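Local coordinates for gene 2 protein (PDB 5C12), which carries, in this C-terminal nuclease domain of the large terminase subunit of phage Sf6, a metal-binding nuclease site for viral DNA packaging, at residues G45-A50 and G97-L102; L92-G97 and E118-K123; G68-R73 and S200-A205. The protein carries 1 engineered substitution. One frame throughout, in Å; residues are numbered along the deposited sequence.

Contact 1. Residues G45-A50 and G97-L102; sequences GAVVSA and GADHYL
Val47 is gripped at both its backbone polar atoms by Asp99 and the start of strand 100-104, where two parallel strands of the RNase H-like sheet of terminase nucleases come together. Its N-H points almost straight (172°) at Asp99 OD2, 2.9 Å from Val47 N, and uses the anti lone pair of that oxygen; Asp99 CG lies beside its own backbone N (chi1 -63°), which brings the short carboxylate within reach of the neighbouring strand. Val47 O accepts twice, from Asp99 N at 2.8 Å and from His100 N at 3.2 Å. Beyond this fork Ser49 N donates to His100 O, and Leu102 N to Ser49 O, each at 2.9 Å. The two strands continue to Asp52 and Asp104, both seen as metal ligands in structures of this protein. Val48, Ala50 and Leu102 share one face, where branched and small apolar groups suit a buried sheet; His100, on the same face but partly exposed, uses ND1 to bond Thr126 OG1. The other face carries Ser49, whose OG is hydrogen-bonded to Tyr63 and Ser65, and Tyr101, which packs on helix 82-95. Ala46 CB meets the edge of the His100 ring, while Val48 CG1 touches Leu102 CD1 at 3.6 Å.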
ATOM      1  N   GLY A  45      -2.734 -15.638  -6.445  1.00 16.78           N
ATOM      2  CA  GLY A  45      -2.470 -15.475  -5.028  1.00 15.27           C
ATOM      3  C   GLY A  45      -3.711 -15.002  -4.310  1.00 15.21           C
ATOM      4  O   GLY A  45      -4.826 -15.092  -4.835  1.00 14.98           O
ATOM      5  N   ALA A  46      -3.527 -14.570  -3.068  1.00 14.80           N
ATOM      6  CA  ALA A  46      -4.641 -14.060  -2.296  1.00 14.73           C
ATOM      7  C   ALA A  46      -5.087 -12.691  -2.810  1.00 12.74           C
ATOM      8  O   ALA A  46      -4.327 -11.980  -3.508  1.00 12.42           O
ATOM      9  CB  ALA A  46      -4.250 -13.965  -0.832  1.00 15.33           C
ATOM     10  N   VAL A  47      -6.313 -12.318  -2.468  1.00 12.16           N
ATOM     11  CA  VAL A  47      -6.759 -10.958  -2.667  1.00 12.33           C
ATOM     12  C   VAL A  47      -6.563 -10.212  -1.357  1.00 12.20           C
ATOM     13  O   VAL A  47      -7.051 -10.644  -0.313  1.00 12.30           O
ATOM     14  CB  VAL A  47      -8.209 -10.878  -3.146  1.00 14.27           C
ATOM     15  CG1 VAL A  47      -8.663  -9.425  -3.219  1.00 13.68           C
ATOM     16  CG2 VAL A  47      -8.344 -11.547  -4.512  1.00 17.02           C
ATOM     17  N   VAL A  48      -5.807  -9.121  -1.418  1.00 10.32           N
ATOM     18  CA  VAL A  48      -5.472  -8.287  -0.281  1.00 10.76           C
ATOM     19  C   VAL A  48      -5.969  -6.874  -0.505  1.00 12.27           C
ATOM     20  O   VAL A  48      -5.664  -6.254  -1.523  1.00 13.12           O
ATOM     21  CB  VAL A  48      -3.948  -8.243  -0.006  1.00 13.15           C
ATOM     22  CG1 VAL A  48      -3.661  -7.511   1.315  1.00 13.94           C
ATOM     23  CG2 VAL A  48      -3.343  -9.641   0.028  1.00 14.93           C
ATOM     24  N   SER A  49      -6.698  -6.350   0.465  1.00  9.29           N
ATOM     25  CA  SER A  49      -7.298  -5.024   0.391  1.00  8.66           C
ATOM     26  C   SER A  49      -6.887  -4.243   1.613  1.00 10.51           C
ATOM     27  O   SER A  49      -6.681  -4.824   2.688  1.00 10.50           O
ATOM     28  CB  SER A  49      -8.826  -5.109   0.381  1.00 11.73           C
ATOM     29  OG  SER A  49      -9.331  -5.747  -0.776  1.00 14.91           O
ATOM     30  N   ALA A  50      -6.765  -2.936   1.486  1.00  9.87           N
ATOM     31  CA  ALA A  50      -6.411  -2.106   2.620  1.00 10.01           C
ATOM     32  C   ALA A  50      -7.060  -0.742   2.535  1.00 11.49           C
ATOM     33  O   ALA A  50      -7.388  -0.241   1.455  1.00 11.30           O
ATOM     34  CB  ALA A  50      -4.875  -1.977   2.772  1.00 10.17           C
ATOM     35  N   GLY A  97     -13.750  -9.628  -3.191  1.00 15.55           N
ATOM     36  CA  GLY A  97     -13.448 -11.002  -2.818  1.00 16.50           C
ATOM     37  C   GLY A  97     -12.168 -11.105  -2.007  1.00 15.21           C
ATOM     38  O   GLY A  97     -11.404 -12.060  -2.146  1.00 17.89           O
ATOM     39  N   ALA A  98     -11.918 -10.107  -1.164  1.00 14.19           N
ATOM     40  CA  ALA A  98     -10.723 -10.097  -0.346  1.00 12.27           C
ATOM     41  C   ALA A  98     -10.621 -11.313   0.551  1.00 15.22           C
ATOM     42  O   ALA A  98     -11.609 -11.758   1.130  1.00 16.44           O
ATOM     43  CB  ALA A  98     -10.640  -8.825   0.493  1.00 14.19           C
ATOM     44  N   ASP A  99      -9.399 -11.818   0.676  1.00 13.07           N
ATOM     45  CA  ASP A  99      -9.056 -12.813   1.682  1.00 11.78           C
ATOM     46  C   ASP A  99      -8.549 -12.129   2.938  1.00 15.62           C
ATOM     47  O   ASP A  99      -8.726 -12.634   4.037  1.00 17.11           O
ATOM     48  CB  ASP A  99      -7.979 -13.755   1.128  1.00 14.82           C
ATOM     49  CG  ASP A  99      -8.463 -14.528  -0.072  1.00 18.80           C
ATOM     50  OD1 ASP A  99      -9.417 -15.310   0.066  1.00 19.40           O
ATOM     51  OD2 ASP A  99      -7.915 -14.351  -1.179  1.00 17.06           O
ATOM     52  N   HIS A 100      -7.924 -10.972   2.775  1.00 13.50           N
ATOM     53  CA  HIS A 100      -7.303 -10.230   3.861  1.00 12.55           C
ATOM     54  C   HIS A 100      -7.583  -8.758   3.688  1.00 12.83           C
ATOM     55  O   HIS A 100      -7.432  -8.218   2.600  1.00 13.54           O
ATOM     56  CB  HIS A 100      -5.794 -10.459   3.855  1.00 13.21           C
ATOM     57  CG  HIS A 100      -5.404 -11.897   3.864  1.00 13.99           C
ATOM     58  ND1 HIS A 100      -5.512 -12.690   4.984  1.00 24.27           N
ATOM     59  CD2 HIS A 100      -4.900 -12.691   2.889  1.00 20.85           C
ATOM     60  CE1 HIS A 100      -5.091 -13.909   4.698  1.00 23.65           C
ATOM     61  NE2 HIS A 100      -4.708 -13.936   3.435  1.00 27.54           N
ATOM     62  N   TYR A 101      -7.936  -8.096   4.773  1.00 11.80           N
ATOM     63  CA  TYR A 101      -8.182  -6.666   4.803  1.00 10.41           C
ATOM     64  C   TYR A 101      -7.329  -6.063   5.897  1.00 10.21           C
ATOM     65  O   TYR A 101      -7.294  -6.597   7.014  1.00 13.50           O
ATOM     66  CB  TYR A 101      -9.631  -6.413   5.130  1.00 14.07           C
ATOM     67  CG  TYR A 101     -10.033  -4.998   5.394  1.00 10.58           C
ATOM     68  CD1 TYR A 101     -10.106  -4.506   6.675  1.00 11.81           C
ATOM     69  CD2 TYR A 101     -10.440  -4.160   4.350  1.00 12.93           C
ATOM     70  CE1 TYR A 101     -10.512  -3.227   6.928  1.00 10.55           C
ATOM     71  CE2 TYR A 101     -10.854  -2.878   4.594  1.00 11.59           C
ATOM     72  CZ  TYR A 101     -10.888  -2.410   5.894  1.00 10.51           C
ATOM     73  OH  TYR A 101     -11.330  -1.145   6.197  1.00 13.05           O
ATOM     74  N   LEU A 102      -6.663  -4.963   5.578  1.00 10.09           N
ATOM     75  CA  LEU A 102      -5.907  -4.186   6.551  1.00  8.62           C
ATOM     76  C   LEU A 102      -6.424  -2.766   6.602  1.00 10.02           C
ATOM     77  O   LEU A 102      -7.004  -2.266   5.629  1.00 11.07           O
ATOM     78  CB  LEU A 102      -4.420  -4.170   6.219  1.00  9.53           C
ATOM     79  CG  LEU A 102      -3.746  -5.535   6.059  1.00 12.00           C
ATOM     80  CD1 LEU A 102      -3.770  -5.939   4.592  1.00 12.55           C
ATOM     81  CD2 LEU A 102      -2.309  -5.493   6.564  1.00 14.40           C
TER

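Contact 2. Residues L92-G97 and E118-K123; sequences LAIEDG and EAFSGK
Ile94 and Phe120 are the nearest pair of CA atoms, 7.8 Å apart, where two helices end. Helix 82-95 closes in a Schellman motif: Gly97 has positive phi (68°), a conformation easy for a residue without a side chain, its N bonds back to Ile94 O at 3.1 Å, and Ala98 N probably bonds back to Ala93 O. On the other side the chain leaves helix 113-119 at Phe120 and turns through a type II beta turn to Lys123, with Lys123 N 2.9 Å from Phe120 O; Gly122 takes the positive phi expected at the third position. The side chains that meet are largely apolar. Ile94 CG1 lies near the plane of the Phe120 ring, at its edge, 4.0 Å from CE1, and Ala93 CB comes within 4.0 Å of CZ, its small methyl leaving room for the ring. Here, in the alpha/beta nuclease domain, the C-terminal end of helix 82-95 packs on the turn that follows helix 113-119, and Tyr101 of the intervening strand 100-104 meets Phe120 edge-to-face. Farther out, the Lys123 chain crosses Ile94 at about a right angle, extended through CE, with CD 4.0 Å from Ile94 CG1. A long aliphatic stem suits this exposed margin, covering the isoleucine while ending in a charge.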
ATOM      1  N   LEU A  92     -16.208  -2.560  -0.105  1.00 13.31           N
ATOM      2  CA  LEU A  92     -15.328  -2.785  -1.265  1.00 12.48           C
ATOM      3  C   LEU A  92     -14.538  -4.087  -1.138  1.00 15.00           C
ATOM      4  O   LEU A  92     -14.401  -4.835  -2.104  1.00 14.38           O
ATOM      5  CB  LEU A  92     -14.379  -1.602  -1.513  1.00 12.71           C
ATOM      6  CG  LEU A  92     -15.029  -0.354  -2.126  1.00 14.95           C
ATOM      7  CD1 LEU A  92     -13.986   0.749  -2.161  1.00 19.11           C
ATOM      8  CD2 LEU A  92     -15.580  -0.646  -3.506  1.00 15.17           C
ATOM      9  N   ALA A  93     -14.025  -4.369   0.054  1.00 13.40           N
ATOM     10  CA  ALA A  93     -13.272  -5.590   0.270  1.00 13.69           C
ATOM     11  C   ALA A  93     -14.147  -6.815  -0.015  1.00 13.88           C
ATOM     12  O   ALA A  93     -13.708  -7.797  -0.628  1.00 15.26           O
ATOM     13  CB  ALA A  93     -12.726  -5.629   1.697  1.00 12.88           C
ATOM     14  N   ILE A  94     -15.388  -6.774   0.448  1.00 15.30           N
ATOM     15  CA  ILE A  94     -16.315  -7.833   0.131  1.00 15.49           C
ATOM     16  C   ILE A  94     -16.545  -7.945  -1.382  1.00 17.96           C
ATOM     17  O   ILE A  94     -16.491  -9.045  -1.942  1.00 18.15           O
ATOM     18  CB  ILE A  94     -17.625  -7.621   0.901  1.00 15.32           C
ATOM     19  CG1 ILE A  94     -17.359  -7.834   2.390  1.00 16.42           C
ATOM     20  CG2 ILE A  94     -18.726  -8.566   0.398  1.00 18.93           C
ATOM     21  CD1 ILE A  94     -18.446  -7.270   3.254  1.00 19.99           C
ATOM     22  N   GLU A  95     -16.792  -6.817  -2.041  1.00 17.34           N
ATOM     23  CA  GLU A  95     -17.031  -6.797  -3.484  1.00 16.92           C
ATOM     24  C   GLU A  95     -15.831  -7.362  -4.254  1.00 18.28           C
ATOM     25  O   GLU A  95     -16.001  -8.046  -5.276  1.00 19.87           O
ATOM     26  CB  GLU A  95     -17.336  -5.365  -3.918  1.00 16.99           C
ATOM     27  CG  GLU A  95     -17.684  -5.205  -5.376  1.00 22.69           C
ATOM     28  CD  GLU A  95     -18.113  -3.788  -5.733  1.00 50.99           C
ATOM     29  OE1 GLU A  95     -18.153  -2.918  -4.837  1.00 32.27           O
ATOM     30  OE2 GLU A  95     -18.415  -3.541  -6.918  1.00 47.31           O
ATOM     31  N   ASP A  96     -14.633  -7.111  -3.734  1.00 14.48           N
ATOM     32  CA  ASP A  96     -13.400  -7.525  -4.376  1.00 13.64           C
ATOM     33  C   ASP A  96     -12.993  -8.959  -4.047  1.00 13.44           C
ATOM     34  O   ASP A  96     -11.989  -9.447  -4.567  1.00 17.81           O
ATOM     35  CB  ASP A  96     -12.255  -6.583  -3.991  1.00 14.21           C
ATOM     36  CG  ASP A  96     -12.336  -5.242  -4.709  1.00 18.44           C
ATOM     37  OD1 ASP A  96     -12.971  -5.192  -5.781  1.00 17.99           O
ATOM     38  OD2 ASP A  96     -11.797  -4.243  -4.183  1.00 15.28           O
ATOM     39  N   GLY A  97     -13.750  -9.628  -3.191  1.00 15.55           N
ATOM     40  CA  GLY A  97     -13.448 -11.002  -2.818  1.00 16.50           C
ATOM     41  C   GLY A  97     -12.168 -11.105  -2.007  1.00 15.21           C
ATOM     42  O   GLY A  97     -11.404 -12.060  -2.146  1.00 17.89           O
ATOM     43  N   GLU A 118     -17.490  -6.853  12.476  1.00 17.41           N
ATOM     44  CA  GLU A 118     -18.929  -6.948  12.209  1.00 18.49           C
ATOM     45  C   GLU A 118     -19.215  -6.981  10.714  1.00 21.27           C
ATOM     46  O   GLU A 118     -20.083  -7.722  10.239  1.00 21.05           O
ATOM     47  CB  GLU A 118     -19.693  -5.768  12.848  1.00 23.52           C
ATOM     48  CG  GLU A 118     -19.744  -5.772  14.377  1.00 24.45           C
ATOM     49  CD  GLU A 118     -20.390  -4.501  14.978  1.00 30.75           C
ATOM     50  OE1 GLU A 118     -20.656  -3.542  14.215  1.00 36.24           O
ATOM     51  OE2 GLU A 118     -20.624  -4.456  16.215  1.00 23.94           O
ATOM     52  N   ALA A 119     -18.471  -6.183   9.962  1.00 20.96           N
ATOM     53  CA  ALA A 119     -18.747  -6.071   8.544  1.00 20.13           C
ATOM     54  C   ALA A 119     -18.449  -7.377   7.825  1.00 20.64           C
ATOM     55  O   ALA A 119     -19.107  -7.722   6.835  1.00 21.47           O
ATOM     56  CB  ALA A 119     -17.938  -4.945   7.953  1.00 18.34           C
ATOM     57  N   PHE A 120     -17.466  -8.102   8.339  1.00 18.18           N
ATOM     58  CA  PHE A 120     -16.998  -9.340   7.719  1.00 17.08           C
ATOM     59  C   PHE A 120     -17.616 -10.576   8.389  1.00 19.21           C
ATOM     60  O   PHE A 120     -17.220 -11.688   8.078  1.00 23.05           O
ATOM     61  CB  PHE A 120     -15.471  -9.425   7.795  1.00 15.98           C
ATOM     62  CG  PHE A 120     -14.736  -8.353   7.017  1.00 14.04           C
ATOM     63  CD1 PHE A 120     -15.247  -7.833   5.834  1.00 15.57           C
ATOM     64  CD2 PHE A 120     -13.524  -7.869   7.473  1.00 16.11           C
ATOM     65  CE1 PHE A 120     -14.549  -6.866   5.126  1.00 15.93           C
ATOM     66  CE2 PHE A 120     -12.819  -6.902   6.755  1.00 14.19           C
ATOM     67  CZ  PHE A 120     -13.355  -6.385   5.601  1.00 13.98           C
ATOM     68  N   SER A 121     -18.566 -10.389   9.308  1.00 20.17           N
ATOM     69  CA  SER A 121     -19.172 -11.527  10.004  1.00 23.96           C
ATOM     70  C   SER A 121     -19.735 -12.521   8.981  1.00 23.34           C
ATOM     71  O   SER A 121     -20.395 -12.134   8.019  1.00 25.46           O
ATOM     72  CB  SER A 121     -20.239 -11.044  10.992  1.00 28.34           C
ATOM     73  OG  SER A 121     -21.371 -10.507  10.334  1.00 48.49           O
ATOM     74  N   GLY A 122     -19.404 -13.795   9.159  1.00 29.82           N
ATOM     75  CA  GLY A 122     -19.887 -14.835   8.265  1.00 32.16           C
ATOM     76  C   GLY A 122     -19.106 -14.983   6.975  1.00 33.15           C
ATOM     77  O   GLY A 122     -19.485 -15.756   6.099  1.00 31.87           O
ATOM     78  N   LYS A 123     -18.014 -14.242   6.842  1.00 25.72           N
ATOM     79  CA  LYS A 123     -17.219 -14.292   5.629  1.00 22.65           C
ATOM     80  C   LYS A 123     -15.772 -14.602   5.960  1.00 25.36           C
ATOM     81  O   LYS A 123     -15.271 -14.239   7.028  1.00 26.45           O
ATOM     82  CB  LYS A 123     -17.311 -12.956   4.906  1.00 24.17           C
ATOM     83  CG  LYS A 123     -18.727 -12.584   4.538  1.00 35.78           C
ATOM     84  CD  LYS A 123     -18.803 -11.209   3.907  1.00 29.59           C
ATOM     85  CE  LYS A 123     -20.167 -10.961   3.271  1.00 41.03           C
ATOM     86  NZ  LYS A 123     -21.270 -10.952   4.283  1.00 53.49           N
TER

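Contact 3. Residues G68-R73 and S200-A205; sequences GSVVKR and SFDKEA
Ser200 is clasped between two backbone atoms of the segment 68-73, in the tight part of a short parallel pairing. Its N donates to Ser69 O at 2.8 Å, and its O accepts from Val71 N, also at 2.8 Å. Asp202 N then reaches Val71 O at 3.0 Å. Val71 and Phe201 lie side by side and point the same way, with Val71 CB 3.8 Å from Phe201 CD1; beta-branched Val71 suits an extended strand, and it packs beside a ring that also meets Phe215 edge-to-face. On the opposite face Val70 CG1, anti to its N (chi1 -178°), touches Asp202 CB at 3.8 Å. Past Asp202 the pairing gives way to a looser, more exposed margin. Asp202 caps the following helix: Ala205 N bonds OD1 at 3.2 Å, from above the carboxylate plane, a role that suits a short acidic side chain at an N-cap. Ala205 CB touches Lys72 O at 3.5 Å, while the Lys72 side chain leads away to bond Asp96 O. Here Lys72 and Arg73 form a classic beta bulge opposite Ser65. The short strand 200-201 thus borders the sheet beside strand 70-77, with helix 208-218 packed on Phe201 and helix 35-39 against Val70, Ser200 and Asp202.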
ATOM      1  N   GLY A  68      -2.882 -11.158  -5.853  1.00 12.69           N
ATOM      2  CA  GLY A  68      -1.471 -11.417  -6.030  1.00 15.17           C
ATOM      3  C   GLY A  68      -0.734 -10.145  -6.390  1.00 10.55           C
ATOM      4  O   GLY A  68      -0.854  -9.114  -5.744  1.00 11.92           O
ATOM      5  N   SER A  69       0.037 -10.208  -7.476  1.00  9.28           N
ATOM      6  CA  SER A  69       0.859  -9.092  -7.877  1.00 11.43           C
ATOM      7  C   SER A  69       0.159  -8.124  -8.839  1.00 12.25           C
ATOM      8  O   SER A  69       0.824  -7.285  -9.436  1.00 13.75           O
ATOM      9  CB  SER A  69       2.153  -9.622  -8.525  1.00 13.66           C
ATOM     10  OG  SER A  69       2.887 -10.394  -7.561  1.00 15.96           O
ATOM     11  N   VAL A  70      -1.152  -8.248  -9.008  1.00 10.59           N
ATOM     12  CA  VAL A  70      -1.881  -7.344  -9.916  1.00 10.09           C
ATOM     13  C   VAL A  70      -2.849  -6.484  -9.118  1.00 12.09           C
ATOM     14  O   VAL A  70      -3.780  -7.004  -8.508  1.00 11.93           O
ATOM     15  CB  VAL A  70      -2.647  -8.109 -11.006  1.00 12.36           C
ATOM     16  CG1 VAL A  70      -3.351  -7.114 -11.940  1.00 13.67           C
ATOM     17  CG2 VAL A  70      -1.689  -8.986 -11.816  1.00 11.85           C
ATOM     18  N   VAL A  71      -2.608  -5.177  -9.092  1.00 11.98           N
ATOM     19  CA  VAL A  71      -3.502  -4.208  -8.443  1.00  9.07           C
ATOM     20  C   VAL A  71      -4.780  -4.019  -9.288  1.00 11.04           C
ATOM     21  O   VAL A  71      -4.702  -3.752 -10.486  1.00 12.61           O
ATOM     22  CB  VAL A  71      -2.786  -2.856  -8.223  1.00 10.93           C
ATOM     23  CG1 VAL A  71      -3.704  -1.840  -7.523  1.00 12.24           C
ATOM     24  CG2 VAL A  71      -1.505  -3.035  -7.408  1.00 11.10           C
ATOM     25  N   LYS A  72      -5.946  -4.184  -8.673  1.00 10.88           N
ATOM     26  CA  LYS A  72      -7.204  -4.169  -9.407  1.00 13.36           C
ATOM     27  C   LYS A  72      -8.165  -3.031  -9.041  1.00 10.93           C
ATOM     28  O   LYS A  72      -9.060  -2.722  -9.826  1.00 13.61           O
ATOM     29  CB  LYS A  72      -7.903  -5.521  -9.316  1.00 16.05           C
ATOM     30  CG  LYS A  72      -8.381  -5.911  -7.969  1.00 25.39           C
ATOM     31  CD  LYS A  72      -9.193  -7.205  -8.035  1.00 25.80           C
ATOM     32  CE  LYS A  72      -9.705  -7.584  -6.655  1.00 24.53           C
ATOM     33  NZ  LYS A  72     -10.493  -8.832  -6.766  1.00 19.02           N
ATOM     34  N   ARG A  73      -7.997  -2.412  -7.875  1.00 10.82           N
ATOM     35  CA  ARG A  73      -8.832  -1.290  -7.479  1.00 10.78           C
ATOM     36  C   ARG A  73      -8.050  -0.282  -6.676  1.00 11.36           C
ATOM     37  O   ARG A  73      -7.271  -0.644  -5.785  1.00 10.97           O
ATOM     38  CB  ARG A  73     -10.068  -1.728  -6.659  1.00 11.98           C
ATOM     39  CG  ARG A  73     -11.106  -0.619  -6.525  1.00 13.73           C
ATOM     40  CD  ARG A  73     -12.231  -0.916  -5.576  1.00 15.53           C
ATOM     41  NE  ARG A  73     -12.950  -2.131  -5.929  1.00 17.00           N
ATOM     42  CZ  ARG A  73     -14.004  -2.180  -6.728  1.00 21.39           C
ATOM     43  NH1 ARG A  73     -14.461  -1.080  -7.299  1.00 22.41           N
ATOM     44  NH2 ARG A  73     -14.596  -3.337  -6.961  1.00 21.90           N
ATOM     45  N   SER A 200       1.947  -5.157 -10.932  1.00 11.57           N
ATOM     46  CA  SER A 200       1.299  -4.622 -12.116  1.00 12.02           C
ATOM     47  C   SER A 200       0.065  -3.833 -11.742  1.00 13.15           C
ATOM     48  O   SER A 200      -0.706  -4.235 -10.868  1.00 12.99           O
ATOM     49  CB  SER A 200       0.915  -5.758 -13.058  1.00 12.44           C
ATOM     50  OG  SER A 200       0.335  -5.251 -14.256  1.00 14.38           O
ATOM     51  N   PHE A 201      -0.159  -2.703 -12.411  1.00 12.78           N
ATOM     52  CA  PHE A 201      -1.426  -2.007 -12.284  1.00 13.25           C
ATOM     53  C   PHE A 201      -2.375  -2.368 -13.427  1.00 12.24           C
ATOM     54  O   PHE A 201      -2.088  -2.121 -14.578  1.00 13.05           O
ATOM     55  CB  PHE A 201      -1.219  -0.490 -12.226  1.00 11.00           C
ATOM     56  CG  PHE A 201      -0.347  -0.059 -11.089  1.00 11.63           C
ATOM     57  CD1 PHE A 201      -0.862   0.012  -9.810  1.00 11.89           C
ATOM     58  CD2 PHE A 201       0.985   0.265 -11.307  1.00 12.99           C
ATOM     59  CE1 PHE A 201      -0.045   0.379  -8.750  1.00 12.11           C
ATOM     60  CE2 PHE A 201       1.796   0.621 -10.260  1.00 13.98           C
ATOM     61  CZ  PHE A 201       1.277   0.697  -8.981  1.00 13.57           C
ATOM     62  N   ASP A 202      -3.499  -2.977 -13.117  1.00 12.32           N
ATOM     63  CA  ASP A 202      -4.490  -3.284 -14.145  1.00 12.19           C
ATOM     64  C   ASP A 202      -5.241  -2.002 -14.497  1.00 16.14           C
ATOM     65  O   ASP A 202      -6.206  -1.628 -13.830  1.00 14.68           O
ATOM     66  CB  ASP A 202      -5.421  -4.374 -13.643  1.00 14.65           C
ATOM     67  CG  ASP A 202      -6.361  -4.887 -14.716  1.00 19.86           C
ATOM     68  OD1 ASP A 202      -6.689  -4.138 -15.655  1.00 18.95           O
ATOM     69  OD2 ASP A 202      -6.792  -6.047 -14.594  1.00 22.24           O
ATOM     70  N   LYS A 203      -4.780  -1.318 -15.538  1.00 13.84           N
ATOM     71  CA  LYS A 203      -5.278   0.003 -15.847  1.00 14.91           C
ATOM     72  C   LYS A 203      -6.771  -0.010 -16.183  1.00 18.81           C
ATOM     73  O   LYS A 203      -7.508   0.873 -15.749  1.00 18.91           O
ATOM     74  CB  LYS A 203      -4.481   0.633 -17.001  1.00 17.42           C
ATOM     75  CG  LYS A 203      -4.951   2.051 -17.368  1.00 21.77           C
ATOM     76  CD  LYS A 203      -4.048   2.709 -18.394  1.00 30.72           C
ATOM     77  CE  LYS A 203      -4.482   4.147 -18.650  1.00 39.32           C
ATOM     78  NZ  LYS A 203      -3.594   4.841 -19.618  1.00 32.67           N
ATOM     79  N   GLU A 204      -7.226  -1.014 -16.927  1.00 18.36           N
ATOM     80  CA  GLU A 204      -8.637  -1.085 -17.285  1.00 21.73           C
ATOM     81  C   GLU A 204      -9.511  -1.272 -16.049  1.00 20.48           C
ATOM     82  O   GLU A 204     -10.567  -0.666 -15.944  1.00 23.09           O
ATOM     83  CB  GLU A 204      -8.897  -2.226 -18.262  1.00 20.92           C
ATOM     84  CG  GLU A 204     -10.318  -2.233 -18.803  1.00 42.76           C
ATOM     85  CD  GLU A 204     -10.550  -3.325 -19.829  1.00 74.59           C
ATOM     86  OE1 GLU A 204      -9.677  -3.510 -20.704  1.00 60.57           O
ATOM     87  OE2 GLU A 204     -11.601  -4.001 -19.753  1.00 59.04           O
ATOM     88  N   ALA A 205      -9.047  -2.090 -15.104  1.00 17.52           N
ATOM     89  CA  ALA A 205      -9.824  -2.369 -13.897  1.00 15.72           C
ATOM     90  C   ALA A 205      -9.830  -1.169 -12.966  1.00 17.33           C
ATOM     91  O   ALA A 205     -10.850  -0.847 -12.351  1.00 18.35           O
ATOM     92  CB  ALA A 205      -9.244  -3.605 -13.168  1.00 16.70           C
TER

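In the fold
The three contacts belong to one mixed sheet and the helices packed on it. Contact 1 joins strands 47-52 and 100-104, while contact 3 adds edge strand 200-201 to strand 70-77; strand 61-67 lies between the two pairs, and the centres of contacts 1 and 3 are about 13 Å apart. Contact 2, about 10 Å from contact 1 centre to centre, lies outside the sheet and shares Gly97 with contact 1. The centres of contacts 2 and 3 are about 20 Å apart, yet a salt bridge from Asp96 to Arg73 ties them. Along the chain the order is 45-50, 68-73, 92-97, 97-102, 118-123, 200-205; strands distant in sequence thus build the sheet that carries Asp52, a magnesium ligand here, and Asp104, a metal ligand in other structures.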